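Local coordinates for protein choline dehydrogenase and related flavoproteins (Aspergillus oryzae, PDB 3Q9T) that oxidises formate using a modified flavin, 8-formyl-FAD, and belongs to the glucose-methanol-choline oxidoreductase family, at residues A[268-271]-A[272-275]; A[435-439]-A[440-444]. One frame throughout, in Å; residues are numbered along the deposited sequence. Where two conformers were deposited one is given.

Contact 1. Residues A[268-271]-A[272-275]. With FAY ([(2R,3S,4R,5R)-5-(6-amino-9H-purin-9-yl)-3,4-dihydroxytetrahydrofuran-2-yl]methyl (2R,3S,4S)-5-(8-formyl-7-methyl-2,4-dioxo-3,4-dihydrobenzo[g]pteridin-10(2H)-yl)-2,3,4-trihydroxypentyl dihydrogen diphosphate), chain D; ACT (acetate ion), chain G.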
ATOM      1  N   VAL A 268     -18.943  -0.213  12.297  1.00 15.77           N
ATOM      2  CA  VAL A 268     -17.898  -1.199  12.573  1.00 15.30           C
ATOM      3  C   VAL A 268     -16.523  -0.639  12.945  1.00 18.76           C
ATOM      4  O   VAL A 268     -15.769  -1.287  13.684  1.00 13.94           O
ATOM      5  CB  VAL A 268     -17.703  -2.168  11.367  1.00 17.23           C
ATOM      6  CG1 VAL A 268     -17.119  -1.422  10.176  1.00 13.89           C
ATOM      7  CG2 VAL A 268     -16.823  -3.374  11.777  1.00  9.64           C
ATOM      8  N   PHE A 269     -16.179   0.543  12.437  1.00 12.57           N
ATOM      9  CA  PHE A 269     -14.873   1.113  12.762  1.00 13.92           C
ATOM     10  C   PHE A 269     -14.894   2.060  13.976  1.00 17.67           C
ATOM     11  O   PHE A 269     -13.978   2.018  14.796  1.00 18.88           O
ATOM     12  CB  PHE A 269     -14.248   1.821  11.554  1.00 14.02           C
ATOM     13  CG  PHE A 269     -14.120   0.954  10.322  1.00 17.85           C
ATOM     14  CD1 PHE A 269     -14.530   1.433   9.079  1.00 15.06           C
ATOM     15  CD2 PHE A 269     -13.571  -0.319  10.402  1.00 13.74           C
ATOM     16  CE1 PHE A 269     -14.418   0.642   7.941  1.00 16.63           C
ATOM     17  CE2 PHE A 269     -13.461  -1.126   9.276  1.00 12.86           C
ATOM     18  CZ  PHE A 269     -13.873  -0.651   8.044  1.00 20.89           C
ATOM     19  N   GLU A 270     -15.904   2.927  14.081  1.00 19.19           N
ATOM     20  CA  GLU A 270     -15.887   3.976  15.114  1.00 17.32           C
ATOM     21  C   GLU A 270     -16.533   3.531  16.409  1.00 21.72           C
ATOM     22  O   GLU A 270     -16.214   4.067  17.475  1.00 20.46           O
ATOM     23  CB  GLU A 270     -16.550   5.278  14.648  1.00 14.85           C
ATOM     24  CG  GLU A 270     -15.846   5.983  13.508  1.00 18.02           C
ATOM     25  CD  GLU A 270     -14.640   6.823  13.945  1.00 21.01           C
ATOM     26  OE1 GLU A 270     -14.533   7.218  15.129  1.00 20.93           O
ATOM     27  OE2 GLU A 270     -13.792   7.095  13.082  1.00 22.00           O
ATOM     28  N   THR A 271     -17.460   2.581  16.326  1.00 16.26           N
ATOM     29  CA  THR A 271     -18.028   2.037  17.542  1.00 18.63           C
ATOM     30  C   THR A 271     -16.935   1.447  18.471  1.00 17.35           C
ATOM     31  O   THR A 271     -16.826   1.855  19.626  1.00 18.44           O
ATOM     32  CB  THR A 271     -19.110   0.994  17.249  1.00 17.65           C
ATOM     33  OG1 THR A 271     -20.341   1.661  16.956  1.00 18.16           O
ATOM     34  CG2 THR A 271     -19.298   0.078  18.452  1.00 11.78           C
ATOM     35  N   PRO A 272     -16.120   0.498  17.976  1.00 15.90           N
ATOM     36  CA  PRO A 272     -15.069  -0.016  18.878  1.00 23.23           C
ATOM     37  C   PRO A 272     -14.077   1.061  19.340  1.00 20.74           C
ATOM     38  O   PRO A 272     -13.566   0.991  20.458  1.00 18.92           O
ATOM     39  CB  PRO A 272     -14.335  -1.054  18.021  1.00 13.13           C
ATOM     40  CG  PRO A 272     -14.677  -0.677  16.587  1.00 14.99           C
ATOM     41  CD  PRO A 272     -16.095  -0.181  16.663  1.00 16.59           C
ATOM     42  N   LYS A 273     -13.795   2.030  18.480  1.00 16.45           N
ATOM     43  CA  LYS A 273     -12.900   3.112  18.850  1.00 20.93           C
ATOM     44  C   LYS A 273     -13.485   3.863  20.055  1.00 16.50           C
ATOM     45  O   LYS A 273     -12.828   4.008  21.085  1.00 17.63           O
ATOM     46  CB  LYS A 273     -12.669   4.047  17.655  1.00 19.40           C
ATOM     47  CG  LYS A 273     -11.796   5.232  17.948  1.00 18.41           C
ATOM     48  CD  LYS A 273     -11.732   6.132  16.736  1.00 21.44           C
ATOM     49  CE  LYS A 273     -11.739   7.583  17.163  1.00 18.89           C
ATOM     50  NZ  LYS A 273     -12.161   8.501  16.063  1.00 19.09           N
ATOM     51  N   LEU A 274     -14.732   4.302  19.951  1.00 16.72           N
ATOM     52  CA  LEU A 274     -15.324   5.091  21.033  1.00 15.47           C
ATOM     53  C   LEU A 274     -15.466   4.271  22.319  1.00 19.53           C
ATOM     54  O   LEU A 274     -15.303   4.806  23.420  1.00 18.84           O
ATOM     55  CB  LEU A 274     -16.657   5.718  20.623  1.00 17.89           C
ATOM     56  CG  LEU A 274     -17.210   6.799  21.575  1.00 22.71           C
ATOM     57  CD1 LEU A 274     -16.406   8.080  21.468  1.00 17.43           C
ATOM     58  CD2 LEU A 274     -18.710   7.085  21.328  1.00 13.88           C
ATOM     59  N   LEU A 275     -15.746   2.973  22.195  1.00 17.57           N
ATOM     60  CA  LEU A 275     -15.779   2.126  23.390  1.00 20.60           C
ATOM     61  C   LEU A 275     -14.416   2.196  24.072  1.00 17.02           C
ATOM     62  O   LEU A 275     -14.327   2.446  25.272  1.00 19.13           O
ATOM     63  CB  LEU A 275     -16.142   0.674  23.068  1.00 19.78           C
ATOM     64  CG  LEU A 275     -17.615   0.362  22.762  1.00 21.47           C
ATOM     65  CD1 LEU A 275     -17.779  -1.113  22.374  1.00 15.51           C
ATOM     66  CD2 LEU A 275     -18.473   0.697  23.960  1.00 16.19           C
TER
HETATM   67  P   FAY D 600     -23.910   0.868  10.182  1.00 20.09           P
HETATM   68  N1  FAY D 600     -24.430  -3.114   1.752  1.00 18.46           N
HETATM   69  C2  FAY D 600     -25.482  -3.586   0.970  1.00 22.42           C
HETATM   70  O2  FAY D 600     -26.359  -4.279   1.472  1.00 21.13           O
HETATM   71  N3  FAY D 600     -25.812  -2.925  -0.194  1.00 25.79           N
HETATM   72  C4  FAY D 600     -24.830  -2.233  -0.859  1.00 28.72           C
HETATM   73  O4  FAY D 600     -24.829  -2.292  -2.103  1.00 23.69           O
HETATM   74  N5  FAY D 600     -22.765  -1.045  -0.721  1.00 21.58           N
HETATM   75  C6  FAY D 600     -21.064   0.567  -0.550  1.00 24.40           C
HETATM   76  C7  FAY D 600     -20.225   1.374   0.198  1.00 21.72           C
HETATM   77  C8  FAY D 600     -20.226   1.262   1.592  1.00 20.79           C
HETATM   78  O8  FAY D 600     -19.593   2.329   3.580  1.00 19.63           O
HETATM   79  C9  FAY D 600     -21.161   0.426   2.217  1.00 16.48           C
HETATM   80  PA  FAY D 600     -22.970   3.428   9.427  1.00 14.25           P
HETATM   81  C1' FAY D 600     -22.871  -1.526   3.598  1.00 24.93           C
HETATM   82  C10 FAY D 600     -23.533  -2.213   1.229  1.00 18.45           C
HETATM   83  N10 FAY D 600     -22.735  -1.437   2.075  1.00 19.96           N
HETATM   84  N1A FAY D 600     -18.806  11.063  16.058  1.00 15.27           N
HETATM   85  O1A FAY D 600     -21.674   3.853   8.820  1.00 23.36           O
HETATM   86  C1B FAY D 600     -21.435   8.231  12.502  1.00 19.89           C
HETATM   87  O1P FAY D 600     -25.153   1.390  10.862  1.00 19.08           O
HETATM   88  C2' FAY D 600     -24.031  -0.651   4.126  1.00 17.40           C
HETATM   89  O2' FAY D 600     -23.952   0.573   3.487  1.00 19.25           O
HETATM   90  C2A FAY D 600     -20.085  11.285  15.580  1.00 16.55           C
HETATM   91  O2A FAY D 600     -24.107   3.364   8.454  1.00 19.13           O
HETATM   92  C2B FAY D 600     -21.145   8.124  11.015  1.00 19.89           C
HETATM   93  O2B FAY D 600     -21.045   9.382  10.373  1.00 15.16           O
HETATM   94  O2P FAY D 600     -23.314  -0.295  10.953  1.00 19.13           O
HETATM   95  C3' FAY D 600     -24.274  -0.413   5.652  1.00 28.07           C
HETATM   96  O3' FAY D 600     -24.667   0.909   6.014  1.00 19.81           O
HETATM   97  N3A FAY D 600     -20.637  10.438  14.632  1.00 19.60           N
HETATM   98  C3B FAY D 600     -22.355   7.356  10.530  1.00 19.81           C
HETATM   99  O3B FAY D 600     -23.413   8.262  10.340  1.00 17.67           O
HETATM  100  O3P FAY D 600     -22.783   2.020  10.150  1.00 18.13           O
HETATM  101  C4' FAY D 600     -23.137  -0.804   6.563  1.00 24.13           C
HETATM  102  O4' FAY D 600     -22.771  -2.126   6.177  1.00 20.95           O
HETATM  103  C4A FAY D 600     -19.918   9.381  14.175  1.00 19.34           C
HETATM  104  C4B FAY D 600     -22.725   6.489  11.708  1.00 18.64           C
HETATM  105  O4B FAY D 600     -22.029   7.001  12.832  1.00 18.15           O
HETATM  106  C4X FAY D 600     -23.677  -1.882  -0.131  1.00 26.10           C
HETATM  107  C5' FAY D 600     -23.567  -0.727   8.048  1.00 26.42           C
HETATM  108  O5' FAY D 600     -24.134   0.467   8.608  1.00 23.62           O
HETATM  109  C5A FAY D 600     -18.633   9.137  14.652  1.00 21.79           C
HETATM  110  C5B FAY D 600     -22.372   5.036  11.458  1.00 17.68           C
HETATM  111  O5B FAY D 600     -23.342   4.499  10.593  1.00 19.03           O
HETATM  112  C5X FAY D 600     -21.829  -0.416   0.071  1.00 28.26           C
HETATM  113  C6A FAY D 600     -18.065   9.988  15.598  1.00 25.55           C
HETATM  114  N6A FAY D 600     -16.794   9.811  15.983  1.00 22.15           N
HETATM  115  N7A FAY D 600     -18.164   8.032  14.036  1.00 20.75           N
HETATM  116  C7M FAY D 600     -19.204   2.211  -0.535  1.00 18.34           C
HETATM  117  C8A FAY D 600     -19.110   7.561  13.195  1.00 14.35           C
HETATM  118  C8M FAY D 600     -19.634   2.374   2.371  1.00 20.01           C
HETATM  119  C9A FAY D 600     -21.938  -0.458   1.471  1.00 19.63           C
HETATM  120  N9A FAY D 600     -20.192   8.388  13.268  1.00 22.10           N
HETATM  121  C   ACT G   1     -12.056   9.935  12.879  1.00 36.73           C
HETATM  122  O   ACT G   1     -12.185   8.689  12.825  1.00 30.92           O
HETATM  123  OXT ACT G   1     -12.573  10.474  13.884  1.00 29.03           O
HETATM  124  CH3 ACT G   1     -11.323  10.726  11.818  1.00 28.80           C
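At the adenine end of the FAD pocket, Glu270 and Lys273, three residues apart on one helix, run alongside each other and join in a salt bridge: Lys273 NZ approaches the syn lone pair of Glu270 OE1 at 2.9 Å. Glu270 leaves the backbone with CG beside its own N (chi1 -65°) and bends at chi2, which brings its methylene carbons against the purine; Glu270 CG is 3.1 Å from FAY N7A. Glu270 OE2 is hydrogen-bonded to Tyr67, and Lys273 NZ also bonds to the carbonyl oxygens of Pro440 and Gln442. The helix, 267-277, follows strand 261-264 of the parallel, Rossmann-type sheet and carries a kink at Pro272. Having no N-H to give to the turn before, Pro272 instead sets its ring against that turn, with Pro272 CG 3.2 Å from Val268 O, an oxygen that accepts from Thr514. Regular helical bonding resumes beyond the kink, Leu274 N meeting Glu270 O at 2.9 Å and Leu275 N meeting Thr271 O at 3.0 Å. Thr271 CB presses closely on Pro272 CD, at 3.3 Å, while Thr271 OG1 is hydrogen-bonded to Gln266 N and Asp542.

Contact 2. Residues A[435-439]-A[440-444]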
ATOM      1  N   LEU A 435      -6.567   1.322  18.350  1.00 18.29           N
ATOM      2  CA  LEU A 435      -6.360   2.745  18.513  1.00 16.77           C
ATOM      3  C   LEU A 435      -5.000   3.161  17.983  1.00 20.46           C
ATOM      4  O   LEU A 435      -4.016   2.438  18.131  1.00 17.83           O
ATOM      5  CB  LEU A 435      -6.453   3.155  19.975  1.00 18.33           C
ATOM      6  CG  LEU A 435      -7.790   2.989  20.684  1.00 18.35           C
ATOM      7  CD1 LEU A 435      -7.611   3.444  22.110  1.00 17.49           C
ATOM      8  CD2 LEU A 435      -8.882   3.799  19.981  1.00 19.86           C
ATOM      9  N   ASN A 436      -4.965   4.324  17.343  1.00 15.29           N
ATOM     10  CA  ASN A 436      -3.713   4.962  16.980  0.51 19.62           C
ATOM     11  C   ASN A 436      -3.235   5.812  18.153  1.00 16.90           C
ATOM     12  O   ASN A 436      -2.035   6.018  18.338  1.00 17.80           O
ATOM     13  CB  ASN A 436      -3.894   5.824  15.720  0.51 20.03           C
ATOM     14  CG  ASN A 436      -3.724   5.025  14.431  0.51 21.04           C
ATOM     15  OD1 ASN A 436      -2.838   4.174  14.334  0.51 19.09           O
ATOM     16  ND2 ASN A 436      -4.576   5.296  13.439  0.51 20.80           N
ATOM     17  N   SER A 437      -4.195   6.293  18.940  1.00 20.49           N
ATOM     18  CA  SER A 437      -3.933   7.165  20.087  1.00 19.07           C
ATOM     19  C   SER A 437      -5.261   7.431  20.788  1.00 18.42           C
ATOM     20  O   SER A 437      -6.269   6.827  20.434  1.00 18.73           O
ATOM     21  CB  SER A 437      -3.339   8.493  19.623  1.00 20.84           C
ATOM     22  OG  SER A 437      -4.339   9.272  18.980  1.00 24.03           O
ATOM     23  N   ALA A 438      -5.256   8.343  21.764  1.00 19.05           N
ATOM     24  CA  ALA A 438      -6.452   8.701  22.528  1.00 16.94           C
ATOM     25  C   ALA A 438      -7.186   9.917  21.933  1.00 19.55           C
ATOM     26  O   ALA A 438      -8.148  10.418  22.512  1.00 22.65           O
ATOM     27  CB  ALA A 438      -6.079   8.969  23.969  1.00 21.16           C
ATOM     28  N   ASP A 439      -6.720  10.381  20.781  1.00 15.95           N
ATOM     29  CA  ASP A 439      -7.326  11.508  20.067  1.00 16.13           C
ATOM     30  C   ASP A 439      -8.592  11.055  19.327  1.00 19.53           C
ATOM     31  O   ASP A 439      -8.530  10.241  18.384  1.00 19.99           O
ATOM     32  CB  ASP A 439      -6.302  12.083  19.081  1.00 15.67           C
ATOM     33  CG  ASP A 439      -6.832  13.246  18.277  1.00 22.79           C
ATOM     34  OD1 ASP A 439      -8.050  13.530  18.305  1.00 23.26           O
ATOM     35  OD2 ASP A 439      -6.006  13.877  17.593  1.00 20.89           O
ATOM     36  N   PRO A 440      -9.752  11.563  19.769  1.00 19.19           N
ATOM     37  CA  PRO A 440     -11.064  11.230  19.196  1.00 23.12           C
ATOM     38  C   PRO A 440     -11.214  11.656  17.732  1.00 21.55           C
ATOM     39  O   PRO A 440     -12.104  11.137  17.054  1.00 16.53           O
ATOM     40  CB  PRO A 440     -12.046  12.013  20.077  1.00 24.93           C
ATOM     41  CG  PRO A 440     -11.194  13.057  20.789  1.00 22.24           C
ATOM     42  CD  PRO A 440      -9.868  12.408  20.969  1.00 22.34           C
ATOM     43  N   PHE A 441     -10.361  12.561  17.255  1.00 14.95           N
ATOM     44  CA  PHE A 441     -10.425  13.008  15.864  1.00 22.72           C
ATOM     45  C   PHE A 441      -9.478  12.246  14.935  1.00 28.39           C
ATOM     46  O   PHE A 441      -9.415  12.533  13.743  1.00 23.13           O
ATOM     47  CB  PHE A 441     -10.166  14.510  15.753  1.00 19.84           C
ATOM     48  CG  PHE A 441     -11.233  15.344  16.373  1.00 20.84           C
ATOM     49  CD1 PHE A 441     -12.379  15.650  15.668  1.00 15.13           C
ATOM     50  CD2 PHE A 441     -11.106  15.803  17.685  1.00 22.62           C
ATOM     51  CE1 PHE A 441     -13.362  16.423  16.244  1.00 21.20           C
ATOM     52  CE2 PHE A 441     -12.088  16.567  18.264  1.00 18.93           C
ATOM     53  CZ  PHE A 441     -13.219  16.882  17.543  1.00 20.63           C
ATOM     54  N   GLN A 442      -8.735  11.284  15.473  1.00 22.58           N
ATOM     55  CA  GLN A 442      -7.933  10.434  14.600  1.00 19.95           C
ATOM     56  C   GLN A 442      -8.662   9.140  14.278  1.00 20.92           C
ATOM     57  O   GLN A 442      -9.319   8.537  15.137  1.00 18.00           O
ATOM     58  CB  GLN A 442      -6.569  10.116  15.215  1.00 23.31           C
ATOM     59  CG  GLN A 442      -5.490  11.096  14.825  1.00 26.83           C
ATOM     60  CD  GLN A 442      -4.152  10.775  15.460  1.00 36.63           C
ATOM     61  OE1 GLN A 442      -3.981   9.729  16.100  1.00 28.93           O
ATOM     62  NE2 GLN A 442      -3.193  11.678  15.286  1.00 29.59           N
ATOM     63  N   GLN A 443      -8.540   8.707  13.033  1.00 23.81           N
ATOM     64  CA  GLN A 443      -9.140   7.439  12.645  1.00 23.06           C
ATOM     65  C   GLN A 443      -8.519   6.292  13.448  1.00 19.84           C
ATOM     66  O   GLN A 443      -7.339   6.333  13.800  1.00 18.60           O
ATOM     67  CB  GLN A 443      -8.995   7.210  11.145  1.00 18.03           C
ATOM     68  CG  GLN A 443      -7.585   6.894  10.678  1.00 15.08           C
ATOM     69  CD  GLN A 443      -7.614   6.225   9.332  1.00 18.43           C
ATOM     70  OE1 GLN A 443      -7.730   6.893   8.306  1.00 22.01           O
ATOM     71  NE2 GLN A 443      -7.561   4.896   9.321  1.00 12.63           N
ATOM     72  N   PRO A 444      -9.328   5.279  13.777  1.00 20.86           N
ATOM     73  CA  PRO A 444      -8.686   4.119  14.390  1.00 19.64           C
ATOM     74  C   PRO A 444      -7.842   3.449  13.307  1.00 26.44           C
ATOM     75  O   PRO A 444      -8.026   3.725  12.110  1.00 16.46           O
ATOM     76  CB  PRO A 444      -9.876   3.231  14.765  1.00 17.46           C
ATOM     77  CG  PRO A 444     -10.896   3.541  13.707  1.00 20.02           C
ATOM     78  CD  PRO A 444     -10.742   5.026  13.441  1.00 20.74           C
TER
HETATM   79  O   HOH W   1      -7.377   6.058  16.801  1.00 17.47           O
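Ser437 OG is gripped from two directions: it donates to Gln442 OE1 at 2.9 Å and accepts from Asp439 N at 3.2 Å, the latter bond closing an ST turn. With chi1 at 72°, the hydroxyl sits between the backbone N and the carbonyl carbon of its own residue, where it can serve both partners. The straight Gln442 chain reaches back to the serine and is met from above the plane of its amide carbonyl. Asp439 starts a type I beta turn that ends at Gln442, whose N reaches Asp439 O at 3.1 Å. The aspartate also bonds through its side chain: CG lies anti to the backbone N (chi1 179°), and Asp439 OD1 accepts from Phe441 N at 2.7 Å, from above the carboxylate plane, forming an Asx turn over the start of the beta turn. The same oxygen lies near the plane of the Phe441 ring, at its edge; that ring stacks with His228. Farther along, a water accepts from Asn436 N and donates to Gln443 O, bridging the two backbones. The Asn436 side chain has two conformations, and in one of them ND2 also approaches Gln443 O, a bond less certain for that reason. Gln443 NE2 donates to Pro444 O at 3.1 Å, close to the plane of its own amide, and to Lys68 O as well. In this surface loop between strands 431-434 and 445-447, side-chain oxygens and amides thus add bonds of their own to the single backbone bond of the beta turn.

How the contacts relate
Read from the N terminus, the two contacts come in series. Contact 1 lies within successive turns of helix 267-277, beside the adenine of the cofactor, and closes no loop; contact 2 comes much later, as a turn in the loop between strands 431-434 and 445-447. Neither encloses the other, yet their centres lie only about 10 Å apart. Lys273 joins them: Lys273 NZ is 2.8 Å from Pro440 O, a probable hydrogen bond, and the lysine's methylenes pack on Pro444, with Lys273 CD 3.6 Å from Pro444 CD. The loop thus packs against helix 267-277 at Glu270 and Lys273, linking two GMC family regions distant in sequence.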